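Local structure of reticulocyte binding protein (Streptococcus agalactiae COH1, 3FAW) at residues K41-T46 with I51-T56; F107-N112 with V116-S121; V725-I730 with N761-E766; G746-V751 with Y768-K773. The protein probably hydrolyses alpha-1,6-glucosidic linkages in pullulan and related alpha-glucans, as a secreted, cell-wall-anchored pullulanase of group B Streptococcus. All blocks are in the same frame, centred on the assembly; numbering follows the deposited sequence.

Contact 1 of 4, residues K41-T46 with I51-T56; sequences KDAQQT and IQASFT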
loop_
_atom_site.group_PDB
_atom_site.type_symbol
_atom_site.label_atom_id
_atom_site.label_comp_id
_atom_site.label_asym_id
_atom_site.label_seq_id
_atom_site.Cartn_x
_atom_site.Cartn_y
_atom_site.Cartn_z
ATOM N N LYS A 41 4.341 10.194 -39.977
ATOM C CA LYS A 41 4.698 9.128 -39.031
ATOM C C LYS A 41 3.463 8.446 -38.432
ATOM O O LYS A 41 3.339 7.219 -38.459
ATOM C CB LYS A 41 5.557 9.692 -37.895
ATOM C CG LYS A 41 6.932 10.177 -38.323
ATOM C CD LYS A 41 7.695 10.817 -37.159
ATOM C CE LYS A 41 8.319 9.784 -36.231
ATOM N NZ LYS A 41 9.523 9.135 -36.829
ATOM N N ASP A 42 2.567 9.255 -37.873
ATOM C CA ASP A 42 1.345 8.754 -37.247
ATOM C C ASP A 42 0.303 9.867 -37.139
ATOM O O ASP A 42 0.544 11.001 -37.563
ATOM C CB ASP A 42 1.659 8.161 -35.867
ATOM C CG ASP A 42 2.355 9.151 -34.945
ATOM O OD1 ASP A 42 1.675 10.055 -34.411
ATOM O OD2 ASP A 42 3.584 9.016 -34.748
ATOM N N ALA A 43 -0.857 9.535 -36.581
ATOM C CA ALA A 43 -1.939 10.499 -36.429
ATOM C C ALA A 43 -2.921 10.074 -35.343
ATOM O O ALA A 43 -3.143 8.879 -35.124
ATOM C CB ALA A 43 -2.667 10.683 -37.749
ATOM N N GLN A 44 -3.496 11.066 -34.667
ATOM C CA GLN A 44 -4.503 10.833 -33.637
ATOM C C GLN A 44 -5.669 11.803 -33.796
ATOM O O GLN A 44 -5.464 12.980 -34.117
ATOM C CB GLN A 44 -3.902 10.988 -32.235
ATOM C CG GLN A 44 -2.715 10.071 -31.937
ATOM C CD GLN A 44 -1.390 10.589 -32.496
ATOM O OE1 GLN A 44 -1.155 11.796 -32.548
ATOM N NE2 GLN A 44 -0.517 9.668 -32.906
ATOM N N GLN A 45 -6.888 11.306 -33.579
ATOM C CA GLN A 45 -8.071 12.165 -33.504
ATOM C C GLN A 45 -8.314 12.583 -32.050
ATOM O O GLN A 45 -8.479 11.732 -31.169
ATOM C CB GLN A 45 -9.311 11.473 -34.077
ATOM C CG GLN A 45 -10.516 12.420 -34.208
ATOM C CD GLN A 45 -11.685 11.829 -34.971
ATOM O OE1 GLN A 45 -11.589 10.747 -35.549
ATOM N NE2 GLN A 45 -12.807 12.543 -34.973
ATOM N N THR A 46 -8.348 13.898 -31.824
ATOM C CA THR A 46 -8.403 14.487 -30.487
ATOM C C THR A 46 -9.774 15.077 -30.138
ATOM O O THR A 46 -10.091 15.258 -28.962
ATOM C CB THR A 46 -7.341 15.594 -30.353
ATOM O OG1 THR A 46 -7.612 16.638 -31.300
ATOM C CG2 THR A 46 -5.942 15.027 -30.610
ATOM N N ILE A 51 -7.701 16.460 -36.058
ATOM C CA ILE A 51 -6.742 15.354 -36.100
ATOM C C ILE A 51 -5.306 15.885 -36.112
ATOM O O ILE A 51 -4.958 16.716 -36.948
ATOM C CB ILE A 51 -6.958 14.464 -37.346
ATOM C CG1 ILE A 51 -8.269 13.680 -37.218
ATOM C CG2 ILE A 51 -5.778 13.501 -37.545
ATOM C CD1 ILE A 51 -8.561 12.772 -38.396
ATOM N N GLN A 52 -4.477 15.408 -35.185
ATOM C CA GLN A 52 -3.059 15.779 -35.166
ATOM C C GLN A 52 -2.211 14.696 -35.835
ATOM O O GLN A 52 -2.284 13.525 -35.465
ATOM C CB GLN A 52 -2.559 16.076 -33.743
ATOM C CG GLN A 52 -2.722 14.963 -32.718
ATOM C CD GLN A 52 -1.964 15.245 -31.432
ATOM O OE1 GLN A 52 -1.802 16.400 -31.027
ATOM N NE2 GLN A 52 -1.495 14.185 -30.781
ATOM N N ALA A 53 -1.429 15.104 -36.836
ATOM C CA ALA A 53 -0.565 14.201 -37.595
ATOM C C ALA A 53 0.891 14.525 -37.305
ATOM O O ALA A 53 1.322 15.669 -37.479
ATOM C CB ALA A 53 -0.838 14.337 -39.089
ATOM N N SER A 54 1.648 13.520 -36.872
ATOM C CA SER A 54 3.060 13.710 -36.548
ATOM C C SER A 54 3.940 13.438 -37.768
ATOM O O SER A 54 3.733 12.460 -38.493
ATOM C CB SER A 54 3.470 12.806 -35.391
ATOM O OG SER A 54 4.785 13.107 -34.971
ATOM N N PHE A 55 4.917 14.312 -37.986
ATOM C CA PHE A 55 5.848 14.191 -39.105
ATOM C C PHE A 55 7.281 14.060 -38.596
ATOM O O PHE A 55 7.571 14.374 -37.441
ATOM C CB PHE A 55 5.736 15.418 -40.021
ATOM C CG PHE A 55 4.512 15.416 -40.899
ATOM C CD1 PHE A 55 4.621 15.180 -42.265
ATOM C CD2 PHE A 55 3.250 15.643 -40.360
ATOM C CE1 PHE A 55 3.490 15.175 -43.080
ATOM C CE2 PHE A 55 2.117 15.636 -41.166
ATOM C CZ PHE A 55 2.236 15.402 -42.527
ATOM N N THR A 56 8.169 13.580 -39.465
ATOM C CA THR A 56 9.607 13.598 -39.190
ATOM C C THR A 56 10.062 15.043 -38.963
ATOM O O THR A 56 10.783 15.335 -38.008
ATOM C CB THR A 56 10.417 12.993 -40.360
ATOM O OG1 THR A 56 10.010 13.604 -41.592
ATOM C CG2 THR A 56 10.205 11.483 -40.446
HETATM O O HOH W 1 0.441 13.137 -33.830
#
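An antiparallel beta hairpin joins 41-46 to 51-56, opening with a classic beta bulge in which Lys41 and Asp42 both face Ser54. Lys41 N bonds Ser54 O at 2.8 Å, while Asp42 N reaches the same oxygen only weakly, at 3.5 Å. Beyond the bulge the register is regular: Gln44 N to Gln52 O is 2.9 Å, and Gln52 N to Gln44 O is 2.8 Å.

One face is polar. Gln52 NE2 donates to Gln44 OE1 at 3.0 Å, the two amide planes standing 82° apart. Gln44 can receive this bond because its chain folds at chi2 (81°), which also turns NE2 back to Asp42 OD1 at 2.7 Å, above the carboxylate plane. Glutamine suits the place: one amide accepts across the strands and donates along its own. Ser54 is small enough for its CB to lie against the Asp42 carboxylate.

On the other face, Ala43 and Ala53 form a non-hydrogen-bonded pair whose short side chains suit close packing by Val116, Thr118 and Ile96. Ile51 CG1 meets Gln45 CG at 4.0 Å; Gln45 NE2 bonds Phe100 O. The hairpin lies between strand 114-120, bonded to Ala43 and Gln45, and strand 93-98, bonded to Ile51 and Ala53.

Contact 2 of 4, residues F107-N112 with V116-S121; sequences FNISYN and VTTRQS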
loop_
_atom_site.group_PDB
_atom_site.type_symbol
_atom_site.label_atom_id
_atom_site.label_comp_id
_atom_site.label_asym_id
_atom_site.label_seq_id
_atom_site.Cartn_x
_atom_site.Cartn_y
_atom_site.Cartn_z
ATOM N N PHE A 107 -9.963 7.259 -39.573
ATOM C CA PHE A 107 -9.583 7.947 -40.800
ATOM C C PHE A 107 -8.173 7.577 -41.264
ATOM O O PHE A 107 -7.298 7.269 -40.456
ATOM C CB PHE A 107 -9.760 9.456 -40.615
ATOM C CG PHE A 107 -11.182 9.844 -40.318
ATOM C CD1 PHE A 107 -12.075 10.100 -41.348
ATOM C CD2 PHE A 107 -11.644 9.894 -39.011
ATOM C CE1 PHE A 107 -13.391 10.427 -41.082
ATOM C CE2 PHE A 107 -12.962 10.219 -38.740
ATOM C CZ PHE A 107 -13.835 10.486 -39.778
ATOM N N ASN A 108 -7.986 7.562 -42.580
ATOM C CA ASN A 108 -6.672 7.347 -43.177
ATOM C C ASN A 108 -6.066 8.681 -43.593
ATOM O O ASN A 108 -6.646 9.411 -44.399
ATOM C CB ASN A 108 -6.767 6.424 -44.393
ATOM C CG ASN A 108 -5.398 6.014 -44.922
ATOM O OD1 ASN A 108 -4.715 5.180 -44.324
ATOM N ND2 ASN A 108 -4.994 6.599 -46.047
ATOM N N ILE A 109 -4.903 8.999 -43.033
ATOM C CA ILE A 109 -4.159 10.194 -43.415
ATOM C C ILE A 109 -3.035 9.755 -44.346
ATOM O O ILE A 109 -2.332 8.789 -44.053
ATOM C CB ILE A 109 -3.569 10.927 -42.189
ATOM C CG1 ILE A 109 -4.604 11.029 -41.056
ATOM C CG2 ILE A 109 -3.080 12.311 -42.583
ATOM C CD1 ILE A 109 -5.928 11.643 -41.472
ATOM N N SER A 110 -2.874 10.451 -45.471
ATOM C CA SER A 110 -1.858 10.079 -46.458
ATOM C C SER A 110 -1.036 11.269 -46.941
ATOM O O SER A 110 -1.536 12.387 -47.061
ATOM C CB SER A 110 -2.491 9.361 -47.654
ATOM O OG SER A 110 -3.404 10.195 -48.342
ATOM N N TYR A 111 0.233 10.993 -47.218
ATOM C CA TYR A 111 1.194 12.001 -47.637
ATOM C C TYR A 111 2.388 11.298 -48.280
ATOM O O TYR A 111 3.094 10.544 -47.610
ATOM C CB TYR A 111 1.665 12.812 -46.424
ATOM C CG TYR A 111 2.393 14.084 -46.781
ATOM C CD1 TYR A 111 1.701 15.275 -46.931
ATOM C CD2 TYR A 111 3.772 14.096 -46.975
ATOM C CE1 TYR A 111 2.353 16.444 -47.262
ATOM C CE2 TYR A 111 4.438 15.271 -47.310
ATOM C CZ TYR A 111 3.720 16.444 -47.452
ATOM O OH TYR A 111 4.365 17.614 -47.784
ATOM N N ASN A 112 2.598 11.522 -49.575
ATOM C CA ASN A 112 3.790 11.015 -50.275
ATOM C C ASN A 112 4.049 9.504 -50.159
ATOM O O ASN A 112 5.203 9.082 -50.051
ATOM C CB ASN A 112 5.042 11.749 -49.770
ATOM C CG ASN A 112 5.257 13.079 -50.447
ATOM O OD1 ASN A 112 4.630 14.072 -50.096
ATOM N ND2 ASN A 112 6.174 13.112 -51.413
ATOM N N VAL A 116 -1.290 6.279 -42.890
ATOM C CA VAL A 116 -1.457 5.889 -41.492
ATOM C C VAL A 116 -2.920 6.005 -41.058
ATOM O O VAL A 116 -3.644 6.891 -41.513
ATOM C CB VAL A 116 -0.556 6.727 -40.550
ATOM C CG1 VAL A 116 0.889 6.704 -41.037
ATOM C CG2 VAL A 116 -1.063 8.162 -40.429
ATOM N N THR A 117 -3.344 5.098 -40.181
ATOM C CA THR A 117 -4.708 5.100 -39.650
ATOM C C THR A 117 -4.739 5.859 -38.323
ATOM O O THR A 117 -3.841 5.708 -37.493
ATOM C CB THR A 117 -5.234 3.665 -39.450
ATOM O OG1 THR A 117 -5.171 2.956 -40.695
ATOM C CG2 THR A 117 -6.679 3.675 -38.953
ATOM N N THR A 118 -5.772 6.675 -38.129
ATOM C CA THR A 118 -5.874 7.492 -36.921
ATOM C C THR A 118 -6.180 6.633 -35.696
ATOM O O THR A 118 -6.934 5.661 -35.771
ATOM C CB THR A 118 -6.952 8.593 -37.045
ATOM O OG1 THR A 118 -8.231 7.996 -37.291
ATOM C CG2 THR A 118 -6.608 9.562 -38.177
ATOM N N ARG A 119 -5.561 7.006 -34.581
ATOM C CA ARG A 119 -5.792 6.398 -33.277
ATOM C C ARG A 119 -6.597 7.400 -32.462
ATOM O O ARG A 119 -6.366 8.604 -32.557
ATOM C CB ARG A 119 -4.439 6.112 -32.599
ATOM C CG ARG A 119 -4.502 5.720 -31.121
ATOM C CD ARG A 119 -3.131 5.285 -30.605
ATOM N NE ARG A 119 -2.139 6.363 -30.668
ATOM C CZ ARG A 119 -1.875 7.230 -29.688
ATOM N NH1 ARG A 119 -2.525 7.179 -28.528
ATOM N NH2 ARG A 119 -0.948 8.165 -29.868
ATOM N N GLN A 120 -7.540 6.918 -31.660
ATOM C CA GLN A 120 -8.299 7.807 -30.783
ATOM C C GLN A 120 -7.495 8.089 -29.519
ATOM O O GLN A 120 -7.071 7.157 -28.840
ATOM C CB GLN A 120 -9.649 7.188 -30.423
ATOM C CG GLN A 120 -10.620 7.121 -31.591
ATOM C CD GLN A 120 -11.882 6.342 -31.269
ATOM O OE1 GLN A 120 -11.858 5.385 -30.495
ATOM N NE2 GLN A 120 -12.992 6.746 -31.873
ATOM N N SER A 121 -7.278 9.370 -29.208
ATOM C CA SER A 121 -6.583 9.748 -27.971
ATOM C C SER A 121 -7.452 9.348 -26.784
ATOM O O SER A 121 -8.667 9.250 -26.922
ATOM C CB SER A 121 -6.283 11.255 -27.931
ATOM O OG SER A 121 -7.453 12.021 -27.679
#
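Thr118 meets Phe107 with both its backbone and its hydroxyl. Thr118 N donates to Phe107 O at 2.8 Å, and in return Phe107 N donates to Thr118 OG1 at 3.0 Å, so a side-chain oxygen does the work that a strand carbonyl would do in a regular pair. The torsion explains this: with chi1 at 60°, OG1 sits between the backbone N and the carbonyl carbon and faces Phe107, near the plane of its ring and at the ring's edge. The same rotation sends the methyl CG2 to Ile109, whose CG1 it touches at 3.8 Å, the two side chains crossing at about a right angle.

Further along, Ile109 and Val116 form a hydrogen-bonded antiparallel pair, Ile109 N to Val116 O at 2.9 Å and Val116 N to Ile109 O at 3.0 Å. Their branched side chains share one face, where Val116 CG2 lies 4.1 Å from Ile109 CB. Beta-branched residues suit extended backbone of this kind.

In the second shell, Ile109 packs on Ala43, Leu70 and Val72, while Phe107 meets the Phe100 ring edge to face and also touches Gln45. At the far end Ser121 is the N-cap of helix 122-129, its OG bonded to Phe124 N.

Chemically, threonine is well matched to its buried position: the hydroxyl satisfies a backbone N-H where the pairing passes out of regular strand geometry, while the methyl keeps company with the isoleucine, so one short side chain serves both the polar and the apolar demands of the hairpin.

Contact 3 of 4, residues V725-I730 with N761-E766; sequences VGQGDI and NVLLGE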
loop_
_atom_site.group_PDB
_atom_site.type_symbol
_atom_site.label_atom_id
_atom_site.label_comp_id
_atom_site.label_asym_id
_atom_site.label_seq_id
_atom_site.Cartn_x
_atom_site.Cartn_y
_atom_site.Cartn_z
ATOM N N VAL A 725 20.154 23.438 22.451
ATOM C CA VAL A 725 21.603 23.444 22.248
ATOM C C VAL A 725 22.253 24.383 23.254
ATOM O O VAL A 725 21.872 25.546 23.349
ATOM C CB VAL A 725 21.986 23.876 20.814
ATOM C CG1 VAL A 725 23.502 23.848 20.632
ATOM C CG2 VAL A 725 21.320 22.973 19.792
ATOM N N GLY A 726 23.206 23.860 24.024
ATOM C CA GLY A 726 23.915 24.652 25.030
ATOM C C GLY A 726 23.418 24.480 26.456
ATOM O O GLY A 726 24.030 24.997 27.386
ATOM N N GLN A 727 22.308 23.770 26.631
ATOM C CA GLN A 727 21.798 23.439 27.962
ATOM C C GLN A 727 22.577 22.250 28.512
ATOM O O GLN A 727 22.489 21.145 27.972
ATOM C CB GLN A 727 20.306 23.094 27.899
ATOM C CG GLN A 727 19.426 24.226 27.402
ATOM C CD GLN A 727 19.402 25.410 28.353
ATOM O OE1 GLN A 727 19.127 25.260 29.544
ATOM N NE2 GLN A 727 19.686 26.595 27.829
ATOM N N GLY A 728 23.331 22.472 29.587
ATOM C CA GLY A 728 24.247 21.454 30.100
ATOM C C GLY A 728 25.270 21.076 29.043
ATOM O O GLY A 728 25.842 21.953 28.399
ATOM N N ASP A 729 25.474 19.774 28.835
ATOM C CA ASP A 729 26.460 19.291 27.859
ATOM C C ASP A 729 25.855 18.937 26.486
ATOM O O ASP A 729 26.495 18.267 25.676
ATOM C CB ASP A 729 27.242 18.100 28.432
ATOM C CG ASP A 729 26.390 16.852 28.602
ATOM O OD1 ASP A 729 25.171 16.910 28.349
ATOM O OD2 ASP A 729 26.948 15.809 28.998
ATOM N N ILE A 730 24.631 19.399 26.231
ATOM C CA ILE A 730 23.938 19.135 24.969
ATOM C C ILE A 730 24.595 19.889 23.807
ATOM O O ILE A 730 24.791 21.105 23.879
ATOM C CB ILE A 730 22.443 19.529 25.068
ATOM C CG1 ILE A 730 21.706 18.589 26.029
ATOM C CG2 ILE A 730 21.770 19.505 23.702
ATOM C CD1 ILE A 730 21.614 17.147 25.541
ATOM N N ASN A 761 23.568 13.744 32.199
ATOM C CA ASN A 761 22.788 14.659 33.032
ATOM C C ASN A 761 22.010 15.613 32.136
ATOM O O ASN A 761 22.608 16.329 31.332
ATOM C CB ASN A 761 23.707 15.450 33.973
ATOM C CG ASN A 761 22.953 16.471 34.825
ATOM O OD1 ASN A 761 22.530 17.517 34.332
ATOM N ND2 ASN A 761 22.815 16.182 36.113
ATOM N N VAL A 762 20.686 15.609 32.267
ATOM C CA VAL A 762 19.819 16.529 31.527
ATOM C C VAL A 762 19.417 17.703 32.423
ATOM O O VAL A 762 18.749 17.516 33.441
ATOM C CB VAL A 762 18.549 15.816 31.016
ATOM C CG1 VAL A 762 17.621 16.802 30.317
ATOM C CG2 VAL A 762 18.920 14.680 30.070
ATOM N N LEU A 763 19.820 18.911 32.032
ATOM C CA LEU A 763 19.527 20.123 32.803
ATOM C C LEU A 763 18.064 20.560 32.629
ATOM O O LEU A 763 17.547 20.595 31.514
ATOM C CB LEU A 763 20.476 21.249 32.376
ATOM C CG LEU A 763 20.382 22.607 33.078
ATOM C CD1 LEU A 763 20.551 22.487 34.593
ATOM C CD2 LEU A 763 21.426 23.545 32.498
ATOM N N LEU A 764 17.404 20.878 33.742
ATOM C CA LEU A 764 16.025 21.381 33.724
ATOM C C LEU A 764 15.981 22.882 34.011
ATOM O O LEU A 764 15.260 23.624 33.341
ATOM C CB LEU A 764 15.158 20.622 34.737
ATOM C CG LEU A 764 15.031 19.113 34.495
ATOM C CD1 LEU A 764 14.115 18.461 35.533
ATOM C CD2 LEU A 764 14.531 18.827 33.090
ATOM N N GLY A 765 16.752 23.325 35.003
ATOM C CA GLY A 765 16.821 24.744 35.351
ATOM C C GLY A 765 15.495 25.258 35.883
ATOM O O GLY A 765 14.596 24.473 36.185
ATOM N N GLU A 766 15.367 26.578 35.986
ATOM C CA GLU A 766 14.140 27.185 36.507
ATOM C C GLU A 766 12.928 26.950 35.603
ATOM O O GLU A 766 11.793 26.937 36.084
ATOM C CB GLU A 766 14.330 28.692 36.747
ATOM C CG GLU A 766 15.139 29.020 37.996
ATOM C CD GLU A 766 14.401 28.660 39.275
ATOM O OE1 GLU A 766 13.334 29.259 39.534
ATOM O OE2 GLU A 766 14.887 27.777 40.016
HETATM O O HOH W 2 21.206 19.071 29.431
HETATM O O HOH W 3 24.947 18.117 31.082
HETATM O O HOH W 4 22.624 16.885 28.769
#
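The flat carboxamide of Gln727 is met by Leu763, whose methyl CD2 comes to 4.1 Å from OE1, the two side chains crossing at about a right angle. The same methyl lies 3.6 Å from Gly728 N, so the leucine covers the backbone of the loop as well. The second flat group, the carboxylate of Asp729, faces strand 760-763 through water: with chi1 at 68° its end swings nearer the strand, where water 4 donates to Asp729 OD1 and to Asn761 O, at 2.6 Å in each case. OD1 also forms a salt bridge with Arg760.

Two further waters complete the seam. Water 3 accepts from Asp729 N at 2.8 Å and donates to Asn761 O, which thus receives two waters. Water 2 takes the N-H of Leu763 at 3.0 Å and donates to Gln727 O at 2.8 Å.

Gln727 to Ile730 form a type II' beta turn, with Gly728 second, where positive phi (59°) favours glycine. In the C-terminal domain, this loop before strand 733-734 thus meets strand 760-763, an outermost strand of a small antiparallel sheet.

With no direct hydrogen bond joining the segments, their polar link is indirect: waters satisfy backbone groups of strand and turn alike, and the paired arginine probably favours a charged aspartate.

Contact 4 of 4, residues G746-V751 with Y768-K773; sequences GDIYAV and YKHLLK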
loop_
_atom_site.group_PDB
_atom_site.type_symbol
_atom_site.label_atom_id
_atom_site.label_comp_id
_atom_site.label_asym_id
_atom_site.label_seq_id
_atom_site.Cartn_x
_atom_site.Cartn_y
_atom_site.Cartn_z
ATOM N N GLY A 746 -4.229 19.781 30.948
ATOM C CA GLY A 746 -3.001 20.434 31.415
ATOM C C GLY A 746 -2.484 19.878 32.759
ATOM O O GLY A 746 -1.794 20.597 33.490
ATOM N N ASP A 747 -2.647 18.575 33.021
ATOM C CA ASP A 747 -1.559 17.537 32.822
ATOM C C ASP A 747 -0.367 17.741 31.878
ATOM O O ASP A 747 -0.526 17.963 30.678
ATOM C CB ASP A 747 -2.171 16.141 32.623
ATOM C CG ASP A 747 -3.102 15.744 33.760
ATOM O OD1 ASP A 747 -3.338 16.575 34.666
ATOM O OD2 ASP A 747 -3.602 14.600 33.741
ATOM N N ILE A 748 0.830 17.614 32.465
ATOM C CA ILE A 748 2.108 17.769 31.762
ATOM C C ILE A 748 2.848 16.429 31.652
ATOM O O ILE A 748 2.938 15.687 32.630
ATOM C CB ILE A 748 3.030 18.786 32.499
ATOM C CG1 ILE A 748 2.425 20.195 32.456
ATOM C CG2 ILE A 748 4.432 18.805 31.884
ATOM C CD1 ILE A 748 3.056 21.167 33.453
ATOM N N TYR A 749 3.385 16.139 30.464
ATOM C CA TYR A 749 4.186 14.931 30.222
ATOM C C TYR A 749 5.550 15.291 29.629
ATOM O O TYR A 749 5.620 16.011 28.634
ATOM C CB TYR A 749 3.456 13.982 29.263
ATOM C CG TYR A 749 2.188 13.380 29.828
ATOM C CD1 TYR A 749 2.185 12.104 30.383
ATOM C CD2 TYR A 749 0.990 14.087 29.805
ATOM C CE1 TYR A 749 1.017 11.549 30.908
ATOM C CE2 TYR A 749 -0.181 13.542 30.327
ATOM C CZ TYR A 749 -0.161 12.273 30.875
ATOM O OH TYR A 749 -1.320 11.731 31.392
ATOM N N ALA A 750 6.625 14.786 30.236
ATOM C CA ALA A 750 7.988 15.022 29.738
ATOM C C ALA A 750 8.665 13.707 29.366
ATOM O O ALA A 750 8.712 12.785 30.180
ATOM C CB ALA A 750 8.817 15.758 30.780
ATOM N N VAL A 751 9.192 13.639 28.143
ATOM C CA VAL A 751 9.860 12.442 27.621
ATOM C C VAL A 751 11.367 12.678 27.496
ATOM O O VAL A 751 11.795 13.653 26.878
ATOM C CB VAL A 751 9.321 12.059 26.218
ATOM C CG1 VAL A 751 9.916 10.721 25.760
ATOM C CG2 VAL A 751 7.796 12.002 26.218
ATOM N N TYR A 768 12.109 24.154 33.746
ATOM C CA TYR A 768 11.532 22.800 33.826
ATOM C C TYR A 768 11.678 22.126 35.200
ATOM O O TYR A 768 11.472 20.914 35.318
ATOM C CB TYR A 768 12.135 21.914 32.725
ATOM C CG TYR A 768 11.712 22.327 31.330
ATOM C CD1 TYR A 768 10.415 22.091 30.879
ATOM C CD2 TYR A 768 12.602 22.957 30.462
ATOM C CE1 TYR A 768 10.013 22.471 29.600
ATOM C CE2 TYR A 768 12.210 23.343 29.179
ATOM C CZ TYR A 768 10.914 23.098 28.757
ATOM O OH TYR A 768 10.515 23.475 27.496
ATOM N N LYS A 769 12.002 22.908 36.233
ATOM C CA LYS A 769 12.222 22.376 37.590
ATOM C C LYS A 769 10.978 21.703 38.176
ATOM O O LYS A 769 11.087 20.794 39.000
ATOM C CB LYS A 769 12.702 23.480 38.549
ATOM C CG LYS A 769 11.673 24.574 38.832
ATOM C CD LYS A 769 12.196 25.603 39.821
ATOM C CE LYS A 769 11.112 26.597 40.200
ATOM N NZ LYS A 769 11.580 27.592 41.208
ATOM N N HIS A 770 9.804 22.161 37.750
ATOM C CA HIS A 770 8.525 21.583 38.177
ATOM C C HIS A 770 8.398 20.080 37.875
ATOM O O HIS A 770 7.596 19.388 38.502
ATOM C CB HIS A 770 7.368 22.342 37.517
ATOM C CG HIS A 770 7.337 22.220 36.026
ATOM N ND1 HIS A 770 6.536 21.307 35.375
ATOM C CD2 HIS A 770 8.013 22.884 35.059
ATOM C CE1 HIS A 770 6.717 21.418 34.072
ATOM N NE2 HIS A 770 7.609 22.367 33.853
ATOM N N LEU A 771 9.186 19.587 36.920
ATOM C CA LEU A 771 9.179 18.169 36.552
ATOM C C LEU A 771 9.753 17.257 37.639
ATOM O O LEU A 771 9.434 16.069 37.682
ATOM C CB LEU A 771 9.952 17.953 35.246
ATOM C CG LEU A 771 9.395 18.622 33.987
ATOM C CD1 LEU A 771 10.316 18.352 32.797
ATOM C CD2 LEU A 771 7.976 18.144 33.699
ATOM N N LEU A 772 10.592 17.809 38.515
ATOM C CA LEU A 772 11.184 17.037 39.614
ATOM C C LEU A 772 10.148 16.594 40.660
ATOM O O LEU A 772 10.414 15.690 41.448
ATOM C CB LEU A 772 12.305 17.836 40.294
ATOM C CG LEU A 772 13.540 18.113 39.429
ATOM C CD1 LEU A 772 14.367 19.245 40.014
ATOM C CD2 LEU A 772 14.383 16.853 39.264
ATOM N N LYS A 773 8.976 17.234 40.656
ATOM C CA LYS A 773 7.876 16.885 41.565
ATOM C C LYS A 773 6.909 15.858 40.968
ATOM O O LYS A 773 5.953 15.451 41.626
ATOM C CB LYS A 773 7.088 18.143 41.944
ATOM C CG LYS A 773 7.910 19.239 42.626
ATOM C CD LYS A 773 8.358 18.855 44.036
ATOM C CE LYS A 773 7.189 18.701 44.999
ATOM N NZ LYS A 773 7.642 18.618 46.415
#
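Leu771, which carries the contact toward Ile748 and Ala750, is held at its backbone by a 3.1 Å bond from Leu771 N to Tyr768 O. This is the i to i+3 bonding of a 3-10 turn, and the tight winding presents His770 and Leu771 together to strand 748-754.

Leu771 has its CG anti to the carbonyl carbon (chi1 -63°), and its forked end reaches the strand with both methyls. CD1 lies 3.6 Å from Ala750 CB and CD2 3.9 Å from the same carbon, while CD2 also meets Ile748 CG2 at 4.0 Å. Alanine suits this place because its short side chain lets the leucine come close to the sheet. Ile748 is longer: its CD1 approaches His770 CE1 at 3.7 Å, obliquely to the ring, and the two side chains cross at about a right angle. Leu771 CG lies over one face of the imidazole, toward its rim, so the histidine is flanked by aliphatic carbon.

Gln740 of strand 736-742 touches Ile748, His770 and Leu771, and Val813 adds to the packing round Leu771. Such a short helical turn laid over an antiparallel sheet belongs here to the C-terminal beta domain, a domain that commonly follows the catalytic barrel in alpha-amylase-family enzymes.

How the contacts relate
The four contacts form two pairs near opposite ends of an elongated chain. Contacts 1 and 2 have centres about 7 Å apart and share a sheet: strands 40-47 and 114-120 are neighbours in it, with Gln45 N probably bonded to Arg119 O at 2.9 Å and Arg119 N to Ala43 O at 3.1 Å. Contacts 3 and 4, centres about 15 Å apart, lie in the C-terminal domain; their segments alternate along the chain, and Leu764 CD1 packs on Leu772 CG at 4.0 Å. Between the pairs lies the parallel eight-stranded catalytic barrel, and the centres of contacts 2 and 4 are about 76 Å apart. None of the four contacts includes a residue of the calcium sites.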